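Local coordinates for protein ATP12 ATPase (Paracoccus denitrificans, PDB 2R31) that probably acts as a chaperone in the assembly of F1-ATPase, as a bacterial member of the ATP12 family, at residues Leu93-Gly98 / Lys153-Val158. Sequence-based numbering, arbitrary orientation.
Sequences LGDYGG and KLRAEV
Arg155 is bent at its second torsion (chi2 -77°), which swings its guanidinium across to Asp95, whose first torsion sets CG opposite the carbonyl carbon and turns the carboxylate toward the arginine. The grip is side-on and lopsided: two nitrogens converge on a single oxygen. NE of Arg155 donates to OD1 of Asp95 over 2.9 Å, and NH1 of Arg155 reaches the same OD1 at 2.8 Å, completing a salt bridge. Both hydrogen bonds are bent, with N-H...O angles near 140°, as expected when one acceptor sits between two donors. OD1 lies near the guanidinium plane, yet the carboxylate is turned 47° against that plane; NH1 meets the syn lone pair of OD1, whereas NE comes in from above the carboxylate plane. NE also makes a weak hydrogen bond to Ala91 O, one turn earlier on the aspartate's helix. This ion pair lies at an exposed margin, beside a buried, apolar interface where Gly94 allows the backbones to come within 4.5 Å, measured from its CA to Arg155 CA. Val158 directs one methyl to each of two neighbours: CG2 packs on Gly94 CA at 4.0 Å, while CG1 meets Leu93 CB at 4.1 Å. One turn before Val158, Leu154 extends CD1 to Gly97 CA, also at 4.0 Å, so the methyl rests on the backbone of a glycine. The contact thus joins the last part of helix 86-95 and the 3-10 segment that follows to helix 148-159. Leu93 and Val158 share Leu166 of helix 163-174 as a neighbour, and Leu154 and Val158 both touch Leu179 of helix 179-186, placing the apolar side of the pair against these two helices.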
loop_
_atom_site.group_PDB
_atom_site.type_symbol
_atom_site.label_atom_id
_atom_site.label_comp_id
_atom_site.label_asym_id
_atom_site.label_seq_id
_atom_site.Cartn_x
_atom_site.Cartn_y
_atom_site.Cartn_z
ATOM N N LEU A 93 9.213 -4.313 -5.756
ATOM C CA LEU A 93 7.786 -4.171 -6.059
ATOM C C LEU A 93 7.549 -4.423 -7.540
ATOM O O LEU A 93 6.567 -5.094 -7.941
ATOM C CB LEU A 93 7.271 -2.826 -5.608
ATOM C CG LEU A 93 7.219 -2.610 -4.109
ATOM C CD1 LEU A 93 6.863 -1.170 -3.788
ATOM C CD2 LEU A 93 6.254 -3.587 -3.435
ATOM N N GLY A 94 8.420 -3.904 -8.404
ATOM C CA GLY A 94 8.271 -4.119 -9.829
ATOM C C GLY A 94 8.332 -5.610 -10.173
ATOM O O GLY A 94 7.685 -6.062 -11.146
ATOM N N ASP A 95 9.115 -6.387 -9.441
ATOM C CA ASP A 95 9.246 -7.809 -9.669
ATOM C C ASP A 95 7.961 -8.589 -9.404
ATOM O O ASP A 95 7.818 -9.710 -9.919
ATOM C CB ASP A 95 10.325 -8.407 -8.828
ATOM C CG ASP A 95 11.690 -8.140 -9.272
ATOM O OD1 ASP A 95 11.907 -7.669 -10.438
ATOM O OD2 ASP A 95 12.596 -8.381 -8.424
ATOM N N TYR A 96 6.997 -8.003 -8.677
ATOM C CA TYR A 96 5.710 -8.689 -8.556
ATOM C C TYR A 96 5.004 -8.809 -9.913
ATOM O O TYR A 96 4.108 -9.634 -10.049
ATOM C CB TYR A 96 4.804 -7.982 -7.551
ATOM C CG TYR A 96 4.984 -8.407 -6.121
ATOM C CD1 TYR A 96 6.010 -7.905 -5.331
ATOM C CD2 TYR A 96 4.132 -9.346 -5.551
ATOM C CE1 TYR A 96 6.168 -8.276 -4.046
ATOM C CE2 TYR A 96 4.283 -9.696 -4.224
ATOM C CZ TYR A 96 5.326 -9.156 -3.471
ATOM O OH TYR A 96 5.425 -9.587 -2.163
ATOM N N GLY A 97 5.411 -8.049 -10.929
ATOM C CA GLY A 97 4.877 -8.315 -12.267
ATOM C C GLY A 97 5.085 -9.702 -12.777
ATOM O O GLY A 97 4.374 -10.177 -13.612
ATOM N N GLY A 98 6.131 -10.353 -12.309
ATOM C CA GLY A 98 6.452 -11.736 -12.701
ATOM C C GLY A 98 5.845 -12.786 -11.760
ATOM O O GLY A 98 6.000 -13.976 -12.049
ATOM N N LYS A 153 8.712 -2.799 -18.575
ATOM C CA LYS A 153 7.735 -1.713 -18.480
ATOM C C LYS A 153 7.215 -1.580 -17.076
ATOM O O LYS A 153 7.015 -0.456 -16.578
ATOM C CB LYS A 153 6.612 -1.928 -19.475
ATOM C CG LYS A 153 7.098 -1.689 -20.931
ATOM C CD LYS A 153 6.098 -1.257 -21.926
ATOM C CE LYS A 153 6.771 -0.925 -23.233
ATOM N NZ LYS A 153 6.219 -1.461 -24.517
ATOM N N LEU A 154 6.957 -2.699 -16.407
ATOM C CA LEU A 154 6.405 -2.650 -15.045
ATOM C C LEU A 154 7.465 -2.162 -14.056
ATOM O O LEU A 154 7.152 -1.382 -13.144
ATOM C CB LEU A 154 5.832 -4.004 -14.688
ATOM C CG LEU A 154 4.541 -4.361 -15.430
ATOM C CD1 LEU A 154 4.170 -5.815 -15.243
ATOM C CD2 LEU A 154 3.377 -3.442 -15.032
ATOM N N ARG A 155 8.727 -2.565 -14.220
ATOM C CA ARG A 155 9.837 -2.009 -13.444
ATOM C C ARG A 155 9.886 -0.505 -13.592
ATOM O O ARG A 155 10.042 0.248 -12.605
ATOM C CB ARG A 155 11.200 -2.580 -13.847
ATOM C CG ARG A 155 11.599 -3.898 -13.215
ATOM C CD ARG A 155 12.080 -3.728 -11.756
ATOM N NE ARG A 155 12.704 -4.974 -11.299
ATOM C CZ ARG A 155 13.960 -5.311 -11.551
ATOM N NH1 ARG A 155 14.399 -6.489 -11.102
ATOM N NH2 ARG A 155 14.788 -4.524 -12.218
ATOM N N ALA A 156 9.794 -0.028 -14.840
ATOM C CA ALA A 156 9.929 1.402 -15.096
ATOM C C ALA A 156 8.777 2.169 -14.476
ATOM O O ALA A 156 8.983 3.285 -13.960
ATOM C CB ALA A 156 10.020 1.659 -16.604
ATOM N N GLU A 157 7.582 1.635 -14.524
ATOM C CA GLU A 157 6.425 2.282 -13.941
ATOM C C GLU A 157 6.640 2.496 -12.458
ATOM O O GLU A 157 6.415 3.591 -11.915
ATOM C CB GLU A 157 5.159 1.455 -14.218
ATOM C CG GLU A 157 3.913 2.140 -13.732
ATOM C CD GLU A 157 3.473 3.317 -14.584
ATOM O OE1 GLU A 157 3.925 3.477 -15.713
ATOM O OE2 GLU A 157 2.629 4.108 -14.074
ATOM N N VAL A 158 7.077 1.470 -11.743
ATOM C CA VAL A 158 7.311 1.579 -10.295
ATOM C C VAL A 158 8.448 2.556 -9.984
ATOM O O VAL A 158 8.372 3.364 -9.062
ATOM C CB VAL A 158 7.544 0.193 -9.682
ATOM C CG1 VAL A 158 7.909 0.308 -8.221
ATOM C CG2 VAL A 158 6.314 -0.686 -9.851
#